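Local coordinates for protein tyrosine recombinase XerH (Helicobacter pylori, PDB 5JJV) that cuts and rejoins recombining DNA molecules as a site-specific tyrosine recombinase involved in chromosome segregation, and may help decatenate chromosomes, at residues A132-F137 with I156-I161; E14-W19 with K82-F87; H4-L9 with S101-D106. All blocks are in the same frame, centred on the assembly; numbering follows the deposited sequence.

How the contacts relate
The three contacts lie in one helical part of the chain, away from the predicted active-site residues. Contact 2, the helix pair, is the closer neighbour of contact 3, their centres about 11 Å apart; contact 1 lies about 16 Å from contact 2 and 17 Å from contact 3, centre to centre. Phe137 joins contact 1 to both: its CZ is 3.9 Å from Phe83 CE2 and 3.6 Å from Ile105 CG2. Contacts 2 and 3 meet through polar groups, Asn15 OD1 with Leu9 N (2.8 Å) and Trp19 NE1 with Leu6 O (2.9 Å). DNA touches contact 1 at Asn160 and contact 2 at Lys82, whereas the nearest atom of contact 3 stays about 15 Å away.

Contact 1 (A132-F137 with I156-I161); sequences ALLGLF and ITLKNI. With nucleotides of chain D.
Leu134 of helix 123-143 drives one methyl, CD2, against the extended segment 156-161, 3.4 Å from Ile156 O and 3.5 Å from Leu158 N. The same methyl lies 3.8 Å from Leu158 CG, so backbone and side chain together receive it. With CG anti to the carbonyl carbon (chi1 -68°), the Leu134 side chain is set beside its backbone N and reaches across to the loop. Nearly a turn further along the helix, the Phe137 ring takes Ile156 CD1 over one face in a CH-pi contact, 4.1 Å from the centroid and 16° off the normal, while Leu136 CD2 lies at the opposite face. Leu110 of helix 107-117 packs on both Phe137 and Ile156 and extends this tight part, and Arg130, bonded to Leu158 O, helps tie the loop down. Packing is looser between Leu133 CD1 and Leu158 CD1, 4.3 Å apart. On the open side, a water accepts a 2.8 Å bond from Ile156 N and gives a weak one to Phe137 O. Exposed Thr157 turns outward and packs on Lys142 of the second subunit; exposed Asn160 turns to the DNA, its ND2 3.3 Å from C5' of DC3 of chain D. A linker in extended conformation, laid along the last helix of the core-binding bundle on its way to the catalytic domain, suits the two-domain clamp of tyrosine recombinases.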
loop_
_atom_site.group_PDB
_atom_site.type_symbol
_atom_site.label_atom_id
_atom_site.label_comp_id
_atom_site.label_asym_id
_atom_site.label_seq_id
_atom_site.Cartn_x
_atom_site.Cartn_y
_atom_site.Cartn_z
ATOM N N ALA B 132 16.111 2.384 18.644
ATOM C CA ALA B 132 17.330 1.603 18.805
ATOM C C ALA B 132 17.162 0.522 19.873
ATOM O O ALA B 132 17.501 -0.642 19.649
ATOM C CB ALA B 132 18.498 2.513 19.153
ATOM N N LEU B 133 16.634 0.915 21.028
ATOM C CA LEU B 133 16.399 -0.016 22.128
ATOM C C LEU B 133 15.425 -1.117 21.726
ATOM O O LEU B 133 15.643 -2.292 22.025
ATOM C CB LEU B 133 15.868 0.726 23.356
ATOM C CG LEU B 133 16.844 1.643 24.094
ATOM C CD1 LEU B 133 16.105 2.481 25.122
ATOM C CD2 LEU B 133 17.942 0.829 24.759
ATOM N N LEU B 134 14.349 -0.726 21.048
ATOM C CA LEU B 134 13.339 -1.676 20.592
ATOM C C LEU B 134 13.933 -2.698 19.630
ATOM O O LEU B 134 13.562 -3.871 19.653
ATOM C CB LEU B 134 12.176 -0.942 19.922
ATOM C CG LEU B 134 11.287 -0.079 20.821
ATOM C CD1 LEU B 134 10.259 0.671 19.990
ATOM C CD2 LEU B 134 10.603 -0.929 21.878
ATOM N N GLY B 135 14.859 -2.246 18.790
ATOM C CA GLY B 135 15.505 -3.119 17.828
ATOM C C GLY B 135 16.424 -4.128 18.489
ATOM O O GLY B 135 16.475 -5.290 18.088
ATOM N N LEU B 136 17.151 -3.677 19.506
ATOM C CA LEU B 136 18.081 -4.533 20.235
ATOM C C LEU B 136 17.374 -5.718 20.882
ATOM O O LEU B 136 17.764 -6.869 20.685
ATOM C CB LEU B 136 18.823 -3.729 21.304
ATOM C CG LEU B 136 19.656 -4.537 22.302
ATOM C CD1 LEU B 136 20.808 -5.249 21.605
ATOM C CD2 LEU B 136 20.168 -3.647 23.424
ATOM N N PHE B 137 16.327 -5.432 21.649
ATOM C CA PHE B 137 15.614 -6.472 22.379
ATOM C C PHE B 137 14.705 -7.291 21.469
ATOM O O PHE B 137 14.275 -8.385 21.833
ATOM C CB PHE B 137 14.811 -5.856 23.526
ATOM C CG PHE B 137 15.669 -5.283 24.618
ATOM C CD1 PHE B 137 16.268 -6.112 25.552
ATOM C CD2 PHE B 137 15.884 -3.917 24.705
ATOM C CE1 PHE B 137 17.063 -5.590 26.555
ATOM C CE2 PHE B 137 16.678 -3.388 25.706
ATOM C CZ PHE B 137 17.267 -4.226 26.632
ATOM N N ILE B 156 9.280 -6.274 24.625
ATOM C CA ILE B 156 9.303 -4.892 25.086
ATOM C C ILE B 156 8.735 -3.940 24.038
ATOM O O ILE B 156 9.239 -3.860 22.918
ATOM C CB ILE B 156 10.732 -4.445 25.449
ATOM C CG1 ILE B 156 11.238 -5.222 26.666
ATOM C CG2 ILE B 156 10.770 -2.949 25.720
ATOM C CD1 ILE B 156 12.618 -4.804 27.128
ATOM N N THR B 157 7.679 -3.225 24.413
ATOM C CA THR B 157 7.047 -2.253 23.529
ATOM C C THR B 157 6.925 -0.897 24.214
ATOM O O THR B 157 5.914 -0.606 24.851
ATOM C CB THR B 157 5.646 -2.714 23.081
ATOM O OG1 THR B 157 4.796 -2.854 24.228
ATOM C CG2 THR B 157 5.724 -4.044 22.346
ATOM N N LEU B 158 7.960 -0.074 24.080
ATOM C CA LEU B 158 7.977 1.249 24.695
ATOM C C LEU B 158 6.891 2.149 24.115
ATOM O O LEU B 158 6.626 2.120 22.914
ATOM C CB LEU B 158 9.348 1.902 24.515
ATOM C CG LEU B 158 10.550 1.118 25.041
ATOM C CD1 LEU B 158 11.847 1.837 24.705
ATOM C CD2 LEU B 158 10.430 0.896 26.539
ATOM N N LYS B 159 6.266 2.945 24.976
ATOM C CA LYS B 159 5.229 3.877 24.546
ATOM C C LYS B 159 5.817 4.985 23.679
ATOM O O LYS B 159 7.024 5.229 23.704
ATOM C CB LYS B 159 4.512 4.478 25.757
ATOM N N ASN B 160 4.960 5.650 22.912
ATOM C CA ASN B 160 5.392 6.731 22.032
ATOM C C ASN B 160 5.968 7.916 22.803
ATOM O O ASN B 160 5.599 8.162 23.951
ATOM C CB ASN B 160 4.227 7.206 21.158
ATOM C CG ASN B 160 3.849 6.199 20.089
ATOM O OD1 ASN B 160 4.360 5.080 20.065
ATOM N ND2 ASN B 160 2.946 6.593 19.199
ATOM N N ILE B 161 6.878 8.642 22.162
ATOM C CA ILE B 161 7.461 9.840 22.755
ATOM C C ILE B 161 6.587 11.055 22.456
ATOM O O ILE B 161 6.495 11.495 21.309
ATOM C CB ILE B 161 8.890 10.095 22.238
ATOM C CG1 ILE B 161 9.759 8.850 22.427
ATOM C CG2 ILE B 161 9.507 11.295 22.942
ATOM C CD1 ILE B 161 9.896 8.415 23.868
ATOM P P DC D 3 4.911 9.479 15.911
ATOM O OP1 DC D 3 5.340 10.174 17.145
ATOM O OP2 DC D 3 5.121 10.119 14.593
ATOM O "O5'" DC D 3 5.593 8.033 15.869
ATOM C "C5'" DC D 3 5.216 7.051 16.823
ATOM C "C4'" DC D 3 4.606 5.838 16.142
ATOM O "O4'" DC D 3 3.629 6.265 15.172
ATOM C "C3'" DC D 3 5.600 4.961 15.377
ATOM O "O3'" DC D 3 5.754 3.717 16.041
ATOM C "C2'" DC D 3 4.979 4.784 13.980
ATOM C "C1'" DC D 3 3.556 5.295 14.164
ATOM N N1 DC D 3 2.990 5.926 12.939
ATOM C C2 DC D 3 2.192 5.169 12.077
ATOM O O2 DC D 3 1.970 3.982 12.348
ATOM N N3 DC D 3 1.683 5.758 10.966
ATOM C C4 DC D 3 1.946 7.041 10.711
ATOM N N4 DC D 3 1.422 7.578 9.604
ATOM C C5 DC D 3 2.758 7.829 11.578
ATOM C C6 DC D 3 3.256 7.236 12.668
HETATM O O HOH W 1 11.718 -7.005 23.344
#

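Contact 2 (E14-W19 with K82-F87); sequences ENLLLW and KFHEYF
His84 NE2 makes a weak hydrogen bond to Thr13 O, one residue ahead of segment 14-19, and Leu17 CB packs against the same nitrogen at 3.4 Å. Leu17 also covers the imidazole. Its CD2 stands almost squarely over the ring centre, 3.7 Å from the centroid and only 6° off the normal, a CH-pi contact that, with the weak bond, probably limits rotation of the ring. Both side chains have CG anti to the backbone N (chi1 -165° for Leu17), which brings them into the space between the helices, where they meet at a slant. One residue before His84, Lys82 and Phe83 part company: Lys82 packs on a DNA phosphate, while Phe83 joins the apolar interior.

Leu16 carries the more deeply apolar half. Its CD2 wedges in beside Phe87, 3.6 Å from CB, and beside Phe83, 3.7 Å from CE2. That methyl also comes to the edge of the imidazole, 4.3 Å from His84 CD2, so a single branch is hemmed in by three residues of the partner helix. The Leu16 side chain crosses that of Phe83 at about a right angle but meets Phe87 more obliquely.

The segments of helix 12-30 and helix 74-93 run antiparallel, at 169°, with axes 10.1 Å apart. Helix 107-117 packs on helix 74-93, Met109 touching Phe83 and Phe87 and Phe113 meeting Phe83 edge-to-face; helix 123-143, through Phe137 on Phe83 and Ile140 on Trp19, joins both to complete this part of the SAM-like helical domain.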
loop_
_atom_site.group_PDB
_atom_site.type_symbol
_atom_site.label_atom_id
_atom_site.label_comp_id
_atom_site.label_asym_id
_atom_site.label_seq_id
_atom_site.Cartn_x
_atom_site.Cartn_y
_atom_site.Cartn_z
ATOM N N GLU B 14 28.769 -7.767 30.831
ATOM C CA GLU B 14 29.511 -8.328 29.709
ATOM C C GLU B 14 28.566 -9.027 28.736
ATOM O O GLU B 14 28.759 -8.975 27.521
ATOM C CB GLU B 14 30.576 -9.310 30.207
ATOM C CG GLU B 14 31.742 -8.664 30.939
ATOM C CD GLU B 14 32.875 -8.277 30.007
ATOM O OE1 GLU B 14 32.836 -8.675 28.824
ATOM O OE2 GLU B 14 33.807 -7.578 30.459
ATOM N N ASN B 15 27.542 -9.674 29.281
ATOM C CA ASN B 15 26.578 -10.403 28.468
ATOM C C ASN B 15 25.682 -9.454 27.676
ATOM O O ASN B 15 25.356 -9.716 26.516
ATOM C CB ASN B 15 25.729 -11.322 29.347
ATOM C CG ASN B 15 25.303 -12.586 28.627
ATOM O OD1 ASN B 15 25.486 -13.693 29.134
ATOM N ND2 ASN B 15 24.736 -12.430 27.435
ATOM N N LEU B 16 25.280 -8.356 28.308
ATOM C CA LEU B 16 24.512 -7.324 27.622
ATOM C C LEU B 16 25.359 -6.702 26.523
ATOM O O LEU B 16 24.874 -6.431 25.425
ATOM C CB LEU B 16 24.039 -6.248 28.600
ATOM C CG LEU B 16 23.434 -4.996 27.958
ATOM C CD1 LEU B 16 22.182 -5.342 27.167
ATOM C CD2 LEU B 16 23.137 -3.935 29.006
ATOM N N LEU B 17 26.633 -6.484 26.833
ATOM C CA LEU B 17 27.591 -5.956 25.871
ATOM C C LEU B 17 27.726 -6.911 24.691
ATOM O O LEU B 17 27.889 -6.489 23.547
ATOM C CB LEU B 17 28.949 -5.728 26.544
ATOM C CG LEU B 17 30.006 -4.867 25.844
ATOM C CD1 LEU B 17 30.822 -5.668 24.833
ATOM C CD2 LEU B 17 29.356 -3.662 25.181
ATOM N N LEU B 18 27.648 -8.204 24.988
ATOM C CA LEU B 18 27.774 -9.246 23.978
ATOM C C LEU B 18 26.633 -9.194 22.964
ATOM O O LEU B 18 26.861 -9.244 21.755
ATOM C CB LEU B 18 27.825 -10.620 24.650
ATOM C CG LEU B 18 27.941 -11.853 23.755
ATOM C CD1 LEU B 18 29.169 -11.761 22.865
ATOM C CD2 LEU B 18 27.992 -13.104 24.616
ATOM N N TRP B 19 25.404 -9.090 23.465
ATOM C CA TRP B 19 24.228 -9.037 22.605
ATOM C C TRP B 19 24.193 -7.771 21.759
ATOM O O TRP B 19 23.763 -7.802 20.605
ATOM C CB TRP B 19 22.948 -9.138 23.437
ATOM C CG TRP B 19 22.605 -10.536 23.841
ATOM C CD1 TRP B 19 22.635 -11.058 25.101
ATOM C CD2 TRP B 19 22.185 -11.597 22.976
ATOM N NE1 TRP B 19 22.252 -12.377 25.075
ATOM C CE2 TRP B 19 21.972 -12.733 23.782
ATOM C CE3 TRP B 19 21.967 -11.697 21.598
ATOM C CZ2 TRP B 19 21.552 -13.953 23.256
ATOM C CZ3 TRP B 19 21.549 -12.908 21.078
ATOM C CH2 TRP B 19 21.347 -14.021 21.905
ATOM N N LYS B 82 25.155 3.770 25.373
ATOM C CA LYS B 82 24.784 4.610 26.505
ATOM C C LYS B 82 23.907 3.834 27.483
ATOM O O LYS B 82 23.944 4.080 28.691
ATOM C CB LYS B 82 24.068 5.877 26.035
ATOM C CG LYS B 82 24.994 6.906 25.412
ATOM C CD LYS B 82 24.279 8.223 25.164
ATOM C CE LYS B 82 25.232 9.269 24.608
ATOM N NZ LYS B 82 26.395 9.491 25.511
ATOM N N PHE B 83 23.123 2.895 26.962
ATOM C CA PHE B 83 22.322 2.032 27.821
ATOM C C PHE B 83 23.208 1.017 28.531
ATOM O O PHE B 83 22.985 0.697 29.701
ATOM C CB PHE B 83 21.236 1.309 27.025
ATOM C CG PHE B 83 20.495 0.279 27.826
ATOM C CD1 PHE B 83 19.626 0.662 28.835
ATOM C CD2 PHE B 83 20.674 -1.073 27.580
ATOM C CE1 PHE B 83 18.947 -0.282 29.581
ATOM C CE2 PHE B 83 19.995 -2.024 28.321
ATOM C CZ PHE B 83 19.130 -1.626 29.323
ATOM N N HIS B 84 24.209 0.509 27.818
ATOM C CA HIS B 84 25.173 -0.408 28.409
ATOM C C HIS B 84 25.933 0.289 29.528
ATOM O O HIS B 84 26.262 -0.325 30.540
ATOM C CB HIS B 84 26.149 -0.937 27.357
ATOM C CG HIS B 84 27.282 -1.728 27.935
ATOM N ND1 HIS B 84 28.555 -1.217 28.064
ATOM C CD2 HIS B 84 27.330 -2.988 28.427
ATOM C CE1 HIS B 84 29.341 -2.131 28.605
ATOM N NE2 HIS B 84 28.621 -3.215 28.836
ATOM N N GLU B 85 26.208 1.575 29.337
ATOM C CA GLU B 85 26.842 2.379 30.372
ATOM C C GLU B 85 25.895 2.542 31.555
ATOM O O GLU B 85 26.308 2.452 32.710
ATOM C CB GLU B 85 27.247 3.750 29.827
ATOM C CG GLU B 85 28.007 4.612 30.824
ATOM C CD GLU B 85 28.286 6.007 30.300
ATOM O OE1 GLU B 85 29.472 6.342 30.097
ATOM O OE2 GLU B 85 27.319 6.769 30.095
ATOM N N TYR B 86 24.621 2.775 31.252
ATOM C CA TYR B 86 23.593 2.917 32.275
ATOM C C TYR B 86 23.437 1.634 33.086
ATOM O O TYR B 86 23.360 1.670 34.313
ATOM C CB TYR B 86 22.257 3.304 31.634
ATOM C CG TYR B 86 21.061 3.144 32.546
ATOM C CD1 TYR B 86 20.747 4.112 33.491
ATOM C CD2 TYR B 86 20.240 2.026 32.458
ATOM C CE1 TYR B 86 19.654 3.969 34.324
ATOM C CE2 TYR B 86 19.146 1.875 33.287
ATOM C CZ TYR B 86 18.857 2.849 34.217
ATOM O OH TYR B 86 17.768 2.701 35.043
ATOM N N PHE B 87 23.392 0.503 32.389
ATOM C CA PHE B 87 23.268 -0.798 33.036
ATOM C C PHE B 87 24.508 -1.121 33.863
ATOM O O PHE B 87 24.405 -1.580 35.000
ATOM C CB PHE B 87 23.027 -1.892 31.992
ATOM C CG PHE B 87 22.904 -3.276 32.573
ATOM C CD1 PHE B 87 21.686 -3.735 33.045
ATOM C CD2 PHE B 87 24.001 -4.118 32.638
ATOM C CE1 PHE B 87 21.564 -5.005 33.577
ATOM C CE2 PHE B 87 23.886 -5.390 33.171
ATOM C CZ PHE B 87 22.665 -5.834 33.641
#

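Contact 3 (H4-L9 with S101-D106); sequences HPLEEL and SLKNID
The loop before helix 12-30 and the loop between helices 74-93 and 107-117 keep their backbones well apart, with Leu6 and Lys103 CA atoms 8.3 Å and those of Glu7 and Leu102 8.0 Å from each other, and side chains alone bridge the gap. The shortest link is the hydrogen bond that Ser101 OG donates to Glu7 OE2, 2.6 Å long and arriving nearly along the carboxylate C-O axis. Ser101 OG also accepts a weak bond from Lys103 N, so the hydroxyl joins the acid to the start of the turn behind it. The other oxygen, Glu7 OE1, lies alongside the aliphatic end of Lys103, 3.4 Å from CE; the salt bridge to NZ is long, at 3.9 Å. The two extended chains cross at about a right angle, and the ammonium group finds its stronger partner in Glu149 of the second subunit.

Next to this polar group is a layer of hydrocarbon. Leu102 CG fits between its own backbone N and carbonyl carbon (chi1 43°), a setting that sends CD1 to Leu6 CG at 3.6 Å and to Glu7 CG at 3.7 Å. Leu6 and Leu102 lie alongside one another, pointing opposite ways, and Leu6 CD2 reaches Lys103 CG, also at 3.6 Å. On its other flanks Leu6 meets Ile140 of helix 123-143 and Tyr154.

The acid is thus fixed chiefly by one short hydroxyl bond, while its charge and that of Glu149 across the subunit boundary probably share the lysine, coupling these fastened loops of the helical domain electrostatically to the assembly.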
loop_
_atom_site.group_PDB
_atom_site.type_symbol
_atom_site.label_atom_id
_atom_site.label_comp_id
_atom_site.label_asym_id
_atom_site.label_seq_id
_atom_site.Cartn_x
_atom_site.Cartn_y
_atom_site.Cartn_z
ATOM N N HIS B 4 22.338 -18.003 20.258
ATOM C CA HIS B 4 23.037 -18.306 21.500
ATOM C C HIS B 4 22.061 -18.220 22.665
ATOM O O HIS B 4 21.061 -17.511 22.578
ATOM C CB HIS B 4 24.206 -17.340 21.717
ATOM C CG HIS B 4 25.138 -17.241 20.549
ATOM N ND1 HIS B 4 24.914 -16.389 19.490
ATOM C CD2 HIS B 4 26.296 -17.887 20.277
ATOM C CE1 HIS B 4 25.895 -16.513 18.614
ATOM N NE2 HIS B 4 26.746 -17.416 19.066
ATOM N N PRO B 5 22.340 -18.947 23.758
ATOM C CA PRO B 5 21.511 -18.798 24.959
ATOM C C PRO B 5 21.545 -17.366 25.486
ATOM O O PRO B 5 22.513 -16.644 25.241
ATOM C CB PRO B 5 22.146 -19.775 25.959
ATOM C CG PRO B 5 23.496 -20.095 25.404
ATOM C CD PRO B 5 23.370 -19.985 23.921
ATOM N N LEU B 6 20.492 -16.964 26.189
ATOM C CA LEU B 6 20.361 -15.593 26.669
ATOM C C LEU B 6 21.514 -15.176 27.578
ATOM O O LEU B 6 22.114 -14.117 27.386
ATOM C CB LEU B 6 19.035 -15.418 27.408
ATOM C CG LEU B 6 18.807 -14.026 27.995
ATOM C CD1 LEU B 6 18.800 -12.977 26.896
ATOM C CD2 LEU B 6 17.518 -13.976 28.796
ATOM N N GLU B 7 21.820 -16.013 28.564
ATOM C CA GLU B 7 22.872 -15.707 29.528
ATOM C C GLU B 7 24.025 -16.701 29.440
ATOM O O GLU B 7 23.946 -17.808 29.971
ATOM C CB GLU B 7 22.299 -15.687 30.947
ATOM C CG GLU B 7 21.237 -14.619 31.164
ATOM C CD GLU B 7 20.562 -14.728 32.517
ATOM O OE1 GLU B 7 20.089 -15.830 32.862
ATOM O OE2 GLU B 7 20.505 -13.707 33.236
ATOM N N GLU B 8 25.097 -16.297 28.765
ATOM C CA GLU B 8 26.273 -17.144 28.607
ATOM C C GLU B 8 27.370 -16.773 29.598
ATOM O O GLU B 8 28.267 -17.570 29.874
ATOM C CB GLU B 8 26.815 -17.047 27.180
ATOM C CG GLU B 8 25.890 -17.616 26.124
ATOM C CD GLU B 8 26.451 -17.480 24.723
ATOM O OE1 GLU B 8 26.954 -16.388 24.386
ATOM O OE2 GLU B 8 26.394 -18.467 23.959
ATOM N N LEU B 9 27.294 -15.559 30.132
ATOM C CA LEU B 9 28.325 -15.055 31.029
ATOM C C LEU B 9 27.765 -14.778 32.417
ATOM O O LEU B 9 26.612 -14.370 32.561
ATOM C CB LEU B 9 28.950 -13.784 30.453
ATOM C CG LEU B 9 29.435 -13.879 29.006
ATOM C CD1 LEU B 9 29.811 -12.506 28.475
ATOM C CD2 LEU B 9 30.609 -14.839 28.898
ATOM N N SER B 101 20.731 -9.229 36.755
ATOM C CA SER B 101 20.492 -10.133 35.634
ATOM C C SER B 101 19.727 -9.423 34.521
ATOM O O SER B 101 18.760 -8.708 34.784
ATOM C CB SER B 101 19.720 -11.372 36.095
ATOM O OG SER B 101 19.396 -12.208 34.999
ATOM N N LEU B 102 20.147 -9.630 33.278
ATOM C CA LEU B 102 19.511 -8.956 32.150
ATOM C C LEU B 102 18.127 -9.531 31.844
ATOM O O LEU B 102 17.419 -9.028 30.972
ATOM C CB LEU B 102 20.411 -9.018 30.910
ATOM C CG LEU B 102 21.136 -10.320 30.559
ATOM C CD1 LEU B 102 20.196 -11.322 29.918
ATOM C CD2 LEU B 102 22.318 -10.034 29.646
ATOM N N LYS B 103 17.747 -10.583 32.562
ATOM C CA LYS B 103 16.395 -11.123 32.473
ATOM C C LYS B 103 15.398 -10.168 33.115
ATOM O O LYS B 103 14.200 -10.228 32.840
ATOM C CB LYS B 103 16.304 -12.495 33.146
ATOM C CG LYS B 103 16.782 -13.653 32.291
ATOM C CD LYS B 103 16.458 -14.988 32.948
ATOM C CE LYS B 103 16.820 -16.156 32.046
ATOM N NZ LYS B 103 16.505 -17.468 32.678
ATOM N N ASN B 104 15.902 -9.290 33.974
ATOM C CA ASN B 104 15.052 -8.359 34.702
ATOM C C ASN B 104 14.970 -6.996 34.027
ATOM O O ASN B 104 14.419 -6.050 34.589
ATOM C CB ASN B 104 15.554 -8.198 36.134
ATOM C CG ASN B 104 15.769 -9.525 36.829
ATOM O OD1 ASN B 104 16.882 -9.848 37.243
ATOM N ND2 ASN B 104 14.700 -10.303 36.962
ATOM N N ILE B 105 15.527 -6.897 32.825
ATOM C CA ILE B 105 15.410 -5.678 32.035
ATOM C C ILE B 105 14.008 -5.582 31.447
ATOM O O ILE B 105 13.602 -6.428 30.650
ATOM C CB ILE B 105 16.447 -5.627 30.898
ATOM C CG1 ILE B 105 17.867 -5.677 31.464
ATOM C CG2 ILE B 105 16.254 -4.373 30.058
ATOM C CD1 ILE B 105 18.947 -5.634 30.403
ATOM N N ASP B 106 13.265 -4.555 31.846
ATOM C CA ASP B 106 11.890 -4.400 31.388
ATOM C C ASP B 106 11.595 -2.987 30.892
ATOM O O ASP B 106 12.506 -2.190 30.663
ATOM C CB ASP B 106 10.913 -4.779 32.506
ATOM C CG ASP B 106 11.288 -4.169 33.844
ATOM O OD1 ASP B 106 11.887 -3.074 33.860
ATOM O OD2 ASP B 106 10.980 -4.789 34.885
#